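PDB 2GBB: putative chorismate mutase from Yersinia pestis biovar Microtus str. 91001, which catalyses the Claisen rearrangement of chorismate to prephenate, as a secreted all-helical chorismate mutase, and may play some role in pathogenicity. Local coordinates for residues Pro30-Ile35 against Ile72-Arg77; Leu9-Leu14 against Asn131-His136. All coordinates share one frame; numbering follows the deposited sequence.

Interaction 1. Residues Pro30-Ile35 against Ile72-Arg77. With SO4 (sulfate ion), chain I; SO4 (sulfate ion), chain F.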
ATOM      1  N   PRO A  30       7.403  -8.392   1.482  1.00 22.66           N
ATOM      2  CA  PRO A  30       7.051  -7.106   2.072  1.00 22.49           C
ATOM      3  C   PRO A  30       7.611  -5.928   1.224  1.00 21.76           C
ATOM      4  O   PRO A  30       8.669  -6.050   0.605  1.00 20.66           O
ATOM      5  CB  PRO A  30       7.734  -7.098   3.451  1.00 23.06           C
ATOM      6  CG  PRO A  30       8.558  -8.401   3.523  1.00 25.05           C
ATOM      7  CD  PRO A  30       8.214  -9.257   2.348  1.00 23.22           C
ATOM      8  N   ILE A  31       6.894  -4.812   1.226  1.00 20.81           N
ATOM      9  CA  ILE A  31       7.346  -3.600   0.531  1.00 20.98           C
ATOM     10  C   ILE A  31       8.608  -3.036   1.173  1.00 22.20           C
ATOM     11  O   ILE A  31       9.551  -2.628   0.450  1.00 21.44           O
ATOM     12  CB  ILE A  31       6.270  -2.522   0.503  1.00 21.63           C
ATOM     13  CG1 ILE A  31       5.128  -2.961  -0.444  1.00 19.66           C
ATOM     14  CG2 ILE A  31       6.900  -1.114   0.126  1.00 17.31           C
ATOM     15  CD1 ILE A  31       5.659  -3.714  -1.765  1.00 22.68           C
ATOM     16  N   GLU A  32       8.619  -3.042   2.517  1.00 22.57           N
ATOM     17  CA  GLU A  32       9.736  -2.489   3.274  1.00 24.46           C
ATOM     18  C   GLU A  32      10.824  -3.523   3.530  1.00 23.58           C
ATOM     19  O   GLU A  32      10.584  -4.606   4.062  1.00 23.50           O
ATOM     20  CB  GLU A  32       9.271  -1.912   4.609  1.00 24.38           C
ATOM     21  CG  GLU A  32      10.395  -1.120   5.337  1.00 28.43           C
ATOM     22  CD  GLU A  32       9.869  -0.436   6.597  1.00 30.25           C
ATOM     23  OE1 GLU A  32       9.105   0.572   6.473  1.00 37.81           O
ATOM     24  OE2 GLU A  32      10.208  -0.904   7.694  1.00 34.66           O
ATOM     25  N   ASP A  33      12.031  -3.192   3.117  1.00 23.54           N
ATOM     26  CA  ASP A  33      13.159  -4.111   3.228  1.00 23.97           C
ATOM     27  C   ASP A  33      14.346  -3.216   3.586  1.00 24.12           C
ATOM     28  O   ASP A  33      14.918  -2.578   2.700  1.00 22.88           O
ATOM     29  CB  ASP A  33      13.362  -4.844   1.900  1.00 23.22           C
ATOM     30  CG  ASP A  33      14.701  -5.642   1.853  1.00 25.67           C
ATOM     31  OD1 ASP A  33      15.421  -5.654   2.857  1.00 26.97           O
ATOM     32  OD2 ASP A  33      15.051  -6.205   0.803  1.00 25.55           O
ATOM     33  N   ARG A  34      14.651  -3.142   4.890  1.00 23.35           N
ATOM     34  CA  ARG A  34      15.641  -2.245   5.455  1.00 23.38           C
ATOM     35  C   ARG A  34      17.051  -2.546   5.045  1.00 23.26           C
ATOM     36  O   ARG A  34      17.883  -1.637   4.950  1.00 21.90           O
ATOM     37  CB  ARG A  34      15.576  -2.248   6.981  1.00 24.38           C
ATOM     38  CG  ARG A  34      14.383  -1.423   7.465  1.00 26.79           C
ATOM     39  CD  ARG A  34      14.137  -1.497   8.971  1.00 31.90           C
ATOM     40  NE  ARG A  34      13.209  -0.397   9.287  1.00 37.22           N
ATOM     41  CZ  ARG A  34      13.107   0.225  10.456  1.00 39.86           C
ATOM     42  NH1 ARG A  34      13.826  -0.142  11.509  1.00 37.98           N
ATOM     43  NH2 ARG A  34      12.264   1.237  10.573  1.00 44.65           N
ATOM     44  N   ILE A  35      17.324  -3.821   4.777  1.00 21.67           N
ATOM     45  CA  ILE A  35      18.619  -4.175   4.235  1.00 20.56           C
ATOM     46  C   ILE A  35      18.834  -3.477   2.919  1.00 21.85           C
ATOM     47  O   ILE A  35      19.894  -2.849   2.696  1.00 20.25           O
ATOM     48  CB  ILE A  35      18.777  -5.698   4.088  1.00 19.78           C
ATOM     49  CG1 ILE A  35      18.561  -6.413   5.454  1.00 21.96           C
ATOM     50  CG2 ILE A  35      20.205  -6.056   3.490  1.00 19.74           C
ATOM     51  CD1 ILE A  35      19.408  -5.853   6.645  1.00 25.03           C
ATOM     52  N   ILE A  72       4.384   4.504  -3.459  1.00 23.83           N
ATOM     53  CA  ILE A  72       3.908   4.058  -4.761  1.00 23.69           C
ATOM     54  C   ILE A  72       3.626   2.560  -4.778  1.00 23.74           C
ATOM     55  O   ILE A  72       2.556   2.097  -5.263  1.00 23.09           O
ATOM     56  CB  ILE A  72       4.953   4.391  -5.828  1.00 24.08           C
ATOM     57  CG1 ILE A  72       4.957   5.909  -6.101  1.00 26.60           C
ATOM     58  CG2 ILE A  72       4.699   3.542  -7.076  1.00 22.45           C
ATOM     59  CD1 ILE A  72       6.049   6.364  -7.074  1.00 23.96           C
ATOM     60  N   GLN A  73       4.605   1.803  -4.259  1.00 22.30           N
ATOM     61  CA  GLN A  73       4.530   0.357  -4.220  1.00 21.85           C
ATOM     62  C   GLN A  73       3.374  -0.110  -3.358  1.00 21.77           C
ATOM     63  O   GLN A  73       2.657  -1.010  -3.745  1.00 20.75           O
ATOM     64  CB  GLN A  73       5.821  -0.241  -3.687  1.00 21.34           C
ATOM     65  CG  GLN A  73       7.064   0.015  -4.589  1.00 20.84           C
ATOM     66  CD  GLN A  73       8.314  -0.446  -3.864  1.00 21.29           C
ATOM     67  OE1 GLN A  73       8.335  -1.692  -3.560  1.00 27.98           O
ATOM     68  NE2 GLN A  73       9.200   0.357  -3.479  1.00 14.67           N
ATOM     69  N   TYR A  74       3.218   0.494  -2.187  1.00 21.70           N
ATOM     70  CA  TYR A  74       2.112   0.122  -1.300  1.00 22.15           C
ATOM     71  C   TYR A  74       0.735   0.274  -1.983  1.00 22.33           C
ATOM     72  O   TYR A  74      -0.131  -0.600  -1.884  1.00 22.39           O
ATOM     73  CB  TYR A  74       2.124   1.043  -0.082  1.00 20.82           C
ATOM     74  CG  TYR A  74       3.014   0.580   1.063  1.00 23.05           C
ATOM     75  CD1 TYR A  74       2.973  -0.739   1.515  1.00 20.49           C
ATOM     76  CD2 TYR A  74       3.946   1.482   1.654  1.00 21.33           C
ATOM     77  CE1 TYR A  74       3.798  -1.174   2.568  1.00 19.45           C
ATOM     78  CE2 TYR A  74       4.768   1.075   2.689  1.00 20.95           C
ATOM     79  CZ  TYR A  74       4.697  -0.230   3.128  1.00 21.28           C
ATOM     80  OH  TYR A  74       5.523  -0.561   4.139  1.00 21.28           O
ATOM     81  N   ARG A  75       0.589   1.402  -2.682  1.00 21.94           N
ATOM     82  CA  ARG A  75      -0.594   1.761  -3.409  1.00 22.77           C
ATOM     83  C   ARG A  75      -0.874   0.779  -4.529  1.00 22.72           C
ATOM     84  O   ARG A  75      -2.021   0.365  -4.680  1.00 22.29           O
ATOM     85  CB  ARG A  75      -0.479   3.207  -3.886  1.00 21.82           C
ATOM     86  CG  ARG A  75      -0.791   4.152  -2.748  1.00 23.94           C
ATOM     87  CD  ARG A  75      -0.643   5.667  -3.075  1.00 23.85           C
ATOM     88  NE  ARG A  75      -0.683   6.406  -1.805  1.00 23.25           N
ATOM     89  CZ  ARG A  75       0.182   7.349  -1.432  1.00 23.95           C
ATOM     90  NH1 ARG A  75       1.171   7.715  -2.259  1.00 23.89           N
ATOM     91  NH2 ARG A  75       0.072   7.924  -0.218  1.00 21.85           N
ATOM     92  N   TYR A  76       0.175   0.339  -5.255  1.00 22.02           N
ATOM     93  CA  TYR A  76       0.011  -0.706  -6.237  1.00 22.30           C
ATOM     94  C   TYR A  76      -0.408  -1.998  -5.605  1.00 23.09           C
ATOM     95  O   TYR A  76      -1.287  -2.695  -6.156  1.00 23.68           O
ATOM     96  CB  TYR A  76       1.269  -0.915  -7.112  1.00 23.38           C
ATOM     97  CG  TYR A  76       1.318   0.054  -8.319  1.00 24.33           C
ATOM     98  CD1 TYR A  76       0.450  -0.119  -9.420  1.00 24.10           C
ATOM     99  CD2 TYR A  76       2.171   1.149  -8.306  1.00 21.13           C
ATOM    100  CE1 TYR A  76       0.476   0.783 -10.527  1.00 25.39           C
ATOM    101  CE2 TYR A  76       2.270   2.016  -9.395  1.00 23.70           C
ATOM    102  CZ  TYR A  76       1.383   1.853 -10.501  1.00 25.76           C
ATOM    103  OH  TYR A  76       1.457   2.750 -11.563  1.00 26.37           O
ATOM    104  N   ARG A  77       0.216  -2.366  -4.476  1.00 23.60           N
ATOM    105  CA  ARG A  77      -0.152  -3.667  -3.846  1.00 23.67           C
ATOM    106  C   ARG A  77      -1.671  -3.647  -3.514  1.00 21.96           C
ATOM    107  O   ARG A  77      -2.396  -4.604  -3.771  1.00 21.28           O
ATOM    108  CB  ARG A  77       0.634  -3.937  -2.553  1.00 24.25           C
ATOM    109  CG  ARG A  77       2.036  -4.391  -2.646  1.00 27.18           C
ATOM    110  CD  ARG A  77       2.212  -5.750  -3.347  1.00 26.61           C
ATOM    111  NE  ARG A  77       2.117  -6.975  -2.549  1.00 24.24           N
ATOM    112  CZ  ARG A  77       3.040  -7.423  -1.710  1.00 27.81           C
ATOM    113  NH1 ARG A  77       4.121  -6.713  -1.478  1.00 25.50           N
ATOM    114  NH2 ARG A  77       2.859  -8.553  -1.056  1.00 25.67           N
TER
HETATM  115  S   SO4 I 209       4.165  -4.872   3.394  1.00  9.63           S
HETATM  116  O1  SO4 I 209       4.298  -4.162   4.643  1.00 22.68           O
HETATM  117  O2  SO4 I 209       5.094  -5.928   3.265  1.00 23.56           O
HETATM  118  O3  SO4 I 209       2.834  -5.333   3.431  1.00 24.09           O
HETATM  119  O4  SO4 I 209       4.389  -3.964   2.308  1.00 27.38           O
HETATM  120  S   SO4 F 200      -0.397   2.626 -14.562  0.50 49.32           S
HETATM  121  O1  SO4 F 200      -0.087   1.947 -13.319  0.50 46.22           O
HETATM  122  O2  SO4 F 200       0.505   2.131 -15.592  0.50 48.24           O
HETATM  123  O3  SO4 F 200      -1.785   2.347 -14.931  0.50 48.27           O
HETATM  124  O4  SO4 F 200      -0.245   4.068 -14.412  0.50 48.61           O
HETATM  125  O   HOH W   1       6.483  -3.297   4.474  1.00 25.11           O
HETATM  126  O   HOH W   2       7.201   1.391   5.161  1.00 33.14           O
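Beside the probable substrate pocket of this all-helical chorismate mutase, Ile31, in the loop leading into helix 34-50, packs on Gln73, Tyr74 and Arg77 of helix 55-82. Gln73 is a likely substrate-binding residue, and Asp33 and Ile72 in the same segments are too. Ile31 is buried and has the largest share of the contact. With CG1 beside the backbone N (chi1 -70°), the CG2 methyl of Ile31 is turned over the Tyr74 ring. Ile31 CG2 lies 3.8 Å from the Tyr74 ring centroid, only 11° off the ring normal, so this is a CH-pi contact on the face. CB of Ile31 also touches the ring, 3.5 Å from Tyr74 CE1. The CG1-CD1 branch ends between Gln73 and Arg77. Ile31 CD1 is 3.8 Å from Gln73 OE1. It also meets the guanidinium of Arg77 at its edge, in plane. The Arg77 chain is bent at chi2 and chi3, and its NH1 bonds to the carbonyl of Leu29. Gln73 OE1 is held by Lys24, another likely substrate-binding residue, and Gln73 NE2 donates to a bound citrate. Glu32 OE1 pairs with Lys70, and Arg77 of the second subunit packs on Tyr74. Glu32 OE2 forms a salt bridge with Arg34 whose hydrogen bond is weak. A sulfate lies near Ile31 N, but its exact place is doubtful. Polar links between the two segments run through water. One water accepts from Glu32 N and also bonds Tyr74 OH. A second water, 2.8 Å from Tyr74 OH, donates to Glu32 OE1 at 2.5 Å.

Interaction 2. Residues Leu9-Leu14 against Asn131-His136. With SO4 (sulfate ion), chain H.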
ATOM      1  N   LEU A   9      14.876  13.707 -13.598  1.00 25.73           N
ATOM      2  CA  LEU A   9      15.611  12.502 -13.186  1.00 25.19           C
ATOM      3  C   LEU A   9      14.948  11.801 -12.016  1.00 23.88           C
ATOM      4  O   LEU A   9      14.836  10.577 -12.014  1.00 23.60           O
ATOM      5  CB  LEU A   9      17.082  12.841 -12.881  1.00 25.81           C
ATOM      6  CG  LEU A   9      17.808  13.563 -14.047  1.00 28.41           C
ATOM      7  CD1 LEU A   9      19.026  14.377 -13.613  1.00 31.02           C
ATOM      8  CD2 LEU A   9      18.219  12.557 -15.125  1.00 32.14           C
ATOM      9  N   ILE A  10      14.498  12.571 -11.037  1.00 23.17           N
ATOM     10  CA  ILE A  10      13.816  12.014  -9.882  1.00 24.28           C
ATOM     11  C   ILE A  10      12.500  11.354 -10.317  1.00 25.31           C
ATOM     12  O   ILE A  10      12.178  10.211  -9.934  1.00 24.12           O
ATOM     13  CB  ILE A  10      13.545  13.139  -8.882  1.00 23.83           C
ATOM     14  CG1 ILE A  10      14.879  13.628  -8.258  1.00 23.41           C
ATOM     15  CG2 ILE A  10      12.518  12.716  -7.870  1.00 24.71           C
ATOM     16  CD1 ILE A  10      14.725  14.857  -7.323  1.00 24.90           C
ATOM     17  N   ASN A  11      11.771  12.056 -11.186  1.00 26.22           N
ATOM     18  CA  ASN A  11      10.603  11.460 -11.819  1.00 27.81           C
ATOM     19  C   ASN A  11      10.834  10.126 -12.532  1.00 27.53           C
ATOM     20  O   ASN A  11      10.059   9.189 -12.341  1.00 29.12           O
ATOM     21  CB  ASN A  11       9.920  12.479 -12.753  1.00 28.17           C
ATOM     22  CG  ASN A  11       8.660  11.930 -13.362  1.00 30.66           C
ATOM     23  OD1 ASN A  11       7.649  11.825 -12.689  1.00 28.57           O
ATOM     24  ND2 ASN A  11       8.731  11.522 -14.630  1.00 33.20           N
ATOM     25  N   GLU A  12      11.858  10.047 -13.375  1.00 28.43           N
ATOM     26  CA  GLU A  12      12.219   8.796 -14.070  1.00 27.72           C
ATOM     27  C   GLU A  12      12.633   7.686 -13.108  1.00 27.23           C
ATOM     28  O   GLU A  12      12.293   6.529 -13.336  1.00 26.65           O
ATOM     29  CB  GLU A  12      13.365   9.039 -15.070  0.50 27.97           C
ATOM     30  CG  GLU A  12      13.096  10.066 -16.212  0.50 28.56           C
ATOM     31  CD  GLU A  12      14.384  10.749 -16.718  0.50 29.10           C
ATOM     32  OE1 GLU A  12      14.344  11.933 -17.169  0.50 30.86           O
ATOM     33  OE2 GLU A  12      15.449  10.101 -16.657  0.50 29.61           O
ATOM     34  N   ARG A  13      13.374   8.020 -12.045  1.00 26.23           N
ATOM     35  CA  ARG A  13      13.682   7.012 -11.002  1.00 25.16           C
ATOM     36  C   ARG A  13      12.362   6.362 -10.479  1.00 23.67           C
ATOM     37  O   ARG A  13      12.215   5.147 -10.424  1.00 22.55           O
ATOM     38  CB  ARG A  13      14.483   7.639  -9.854  1.00 24.52           C
ATOM     39  CG  ARG A  13      15.157   6.562  -8.922  1.00 26.01           C
ATOM     40  CD  ARG A  13      16.138   7.148  -7.888  1.00 28.08           C
ATOM     41  NE  ARG A  13      16.767   6.071  -7.120  1.00 33.17           N
ATOM     42  CZ  ARG A  13      16.194   5.418  -6.105  1.00 33.93           C
ATOM     43  NH1 ARG A  13      14.979   5.763  -5.682  1.00 32.83           N
ATOM     44  NH2 ARG A  13      16.846   4.409  -5.509  1.00 31.29           N
ATOM     45  N   LEU A  14      11.397   7.203 -10.151  1.00 22.78           N
ATOM     46  CA  LEU A  14      10.129   6.752  -9.561  1.00 23.28           C
ATOM     47  C   LEU A  14       9.223   5.998 -10.578  1.00 23.96           C
ATOM     48  O   LEU A  14       8.371   5.220 -10.199  1.00 24.13           O
ATOM     49  CB  LEU A  14       9.400   7.958  -8.910  1.00 21.88           C
ATOM     50  CG  LEU A  14       9.957   8.567  -7.609  1.00 19.41           C
ATOM     51  CD1 LEU A  14       9.235   9.885  -7.252  1.00 19.56           C
ATOM     52  CD2 LEU A  14       9.804   7.601  -6.433  1.00 24.72           C
ATOM     53  N   ASN A 131       4.856  19.833 -10.636  1.00 47.64           N
ATOM     54  CA  ASN A 131       4.427  19.712 -12.032  1.00 47.20           C
ATOM     55  C   ASN A 131       5.247  18.707 -12.832  1.00 45.87           C
ATOM     56  O   ASN A 131       4.787  18.222 -13.885  1.00 45.66           O
ATOM     57  CB  ASN A 131       4.454  21.089 -12.735  1.00 48.09           C
ATOM     58  CG  ASN A 131       3.446  22.094 -12.135  1.00 51.15           C
ATOM     59  OD1 ASN A 131       2.480  21.714 -11.441  1.00 53.06           O
ATOM     60  ND2 ASN A 131       3.676  23.387 -12.398  1.00 52.97           N
ATOM     61  N   THR A 132       6.450  18.392 -12.336  1.00 43.83           N
ATOM     62  CA  THR A 132       7.402  17.562 -13.079  1.00 42.20           C
ATOM     63  C   THR A 132       7.415  16.141 -12.544  1.00 41.87           C
ATOM     64  O   THR A 132       7.562  15.188 -13.296  1.00 41.93           O
ATOM     65  CB  THR A 132       8.858  18.115 -12.994  1.00 42.12           C
ATOM     66  OG1 THR A 132       8.866  19.494 -13.352  1.00 41.41           O
ATOM     67  CG2 THR A 132       9.806  17.338 -13.913  1.00 40.58           C
ATOM     68  N   ILE A 133       7.308  16.002 -11.232  1.00 40.88           N
ATOM     69  CA  ILE A 133       7.330  14.682 -10.651  1.00 40.58           C
ATOM     70  C   ILE A 133       5.870  14.275 -10.468  1.00 41.41           C
ATOM     71  O   ILE A 133       5.246  14.591  -9.464  1.00 40.64           O
ATOM     72  CB  ILE A 133       8.124  14.643  -9.316  1.00 40.23           C
ATOM     73  CG1 ILE A 133       9.560  15.167  -9.522  1.00 38.53           C
ATOM     74  CG2 ILE A 133       8.168  13.217  -8.785  1.00 38.88           C
ATOM     75  CD1 ILE A 133      10.235  15.672  -8.264  1.00 36.71           C
ATOM     76  N   ARG A 134       5.329  13.637 -11.502  1.00 42.37           N
ATOM     77  CA  ARG A 134       3.981  13.085 -11.476  1.00 44.08           C
ATOM     78  C   ARG A 134       4.016  11.618 -11.922  1.00 42.53           C
ATOM     79  O   ARG A 134       4.530  11.296 -12.992  1.00 42.62           O
ATOM     80  CB  ARG A 134       2.983  13.903 -12.340  1.00 43.95           C
ATOM     81  CG  ARG A 134       3.533  14.880 -13.388  1.00 46.79           C
ATOM     82  CD  ARG A 134       2.368  15.711 -14.068  1.00 49.34           C
ATOM     83  NE  ARG A 134       1.356  14.878 -14.763  1.00 58.21           N
ATOM     84  CZ  ARG A 134       0.100  14.674 -14.336  1.00 62.12           C
ATOM     85  NH1 ARG A 134      -0.345  15.262 -13.223  1.00 63.05           N
ATOM     86  NH2 ARG A 134      -0.728  13.877 -15.026  1.00 62.69           N
ATOM     87  N   GLN A 135       3.522  10.732 -11.072  1.00 41.01           N
ATOM     88  CA  GLN A 135       3.403   9.311 -11.406  1.00 39.69           C
ATOM     89  C   GLN A 135       2.077   8.846 -10.797  1.00 38.26           C
ATOM     90  O   GLN A 135       1.609   9.392  -9.789  1.00 37.30           O
ATOM     91  CB  GLN A 135       4.536   8.433 -10.811  1.00 40.69           C
ATOM     92  CG  GLN A 135       6.005   8.627 -11.268  1.00 40.48           C
ATOM     93  CD  GLN A 135       6.264   8.255 -12.729  1.00 47.07           C
ATOM     94  OE1 GLN A 135       5.709   7.274 -13.271  1.00 48.12           O
ATOM     95  NE2 GLN A 135       7.120   9.046 -13.381  1.00 48.00           N
ATOM     96  N   HIS A 136       1.473   7.839 -11.421  1.00 37.40           N
ATOM     97  CA  HIS A 136       0.363   7.148 -10.813  1.00 36.48           C
ATOM     98  C   HIS A 136       0.781   6.700  -9.391  1.00 35.58           C
ATOM     99  O   HIS A 136       1.921   6.273  -9.163  1.00 33.68           O
ATOM    100  CB  HIS A 136      -0.054   5.965 -11.682  1.00 37.06           C
ATOM    101  CG  HIS A 136      -1.316   5.299 -11.226  1.00 38.09           C
ATOM    102  ND1 HIS A 136      -2.508   5.980 -11.074  1.00 39.70           N
ATOM    103  CD2 HIS A 136      -1.568   4.013 -10.888  1.00 39.19           C
ATOM    104  CE1 HIS A 136      -3.439   5.136 -10.660  1.00 41.63           C
ATOM    105  NE2 HIS A 136      -2.894   3.938 -10.538  1.00 41.42           N
TER
HETATM  106  S   SO4 H 202       6.735  24.496 -13.913  0.50 54.39           S
HETATM  107  O1  SO4 H 202       7.344  25.543 -13.084  0.50 53.14           O
HETATM  108  O2  SO4 H 202       7.338  24.557 -15.254  0.50 52.81           O
HETATM  109  O3  SO4 H 202       7.028  23.191 -13.348  0.50 52.80           O
HETATM  110  O4  SO4 H 202       5.284  24.652 -13.980  0.50 51.10           O
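With CG anti to the backbone N (chi1 -176°), the Asn11 amide reaches from helix 7-14 to the chain leaving helix 126-132. Gln135 meets it with a side chain bent at chi2 (-66°), which brings its own amide back to the helix. The two amide planes are 34° apart. Gln135 NE2 donates to Asn11 OD1 at 2.9 Å. The donor stands above the carbonyl plane of Asn11, so the bond does not follow a lone pair. The backbone N of Arg134 gives Asn11 OD1 a second, weak bond of 3.2 Å. OD1 therefore takes two donors from successive residues of the loop. Gln135 NE2 also lies 3.1 Å from the backbone O of Asn11. The backbones come close here, with CA of Asn11 4.7 Å from CA of Ile133, the first residue to leave the helical conformation.

Ile133 supplies the apolar half of the contact. Its two branches reach different residues of helix 7-14. Ile133 CD1 meets Ile10 CG2 at 3.8 Å, and Ile133 CG2 meets Leu14 CD1 at the same distance.

The contact is mainly structural packing. It joins the helix that carries Arg13, a likely substrate-binding residue, to the C-terminal part of the chain; Arg13 NH1 bonds a citrate here. Helix 55-82 lies against Ile10 and Leu14 through Gln65, Ala68 and Ile72. Helix 93-117 packs on Leu9, Glu12 and Arg13, and Leu138 of the following loop touches both Leu14 and Ile133.

From the N terminus, helix 7-14 comes first and supplies one side of interaction 2. Helix 17-26 follows, and then the segment 30-35, a loop that runs into helix 34-50 and begins interaction 1. Helices 34-50 and 55-82 bring the chain back to 72-77, closing interaction 1 across 36 intervening residues. The chain then runs through helices 93-117 and 126-132 before 131-136 closes interaction 2 across 116 residues. Interaction 1 is thus nested inside the loop of interaction 2. Their centres are about 18 Å apart, but they meet through helix 55-82: Ile72 packs on Leu14, and Tyr76 on His136.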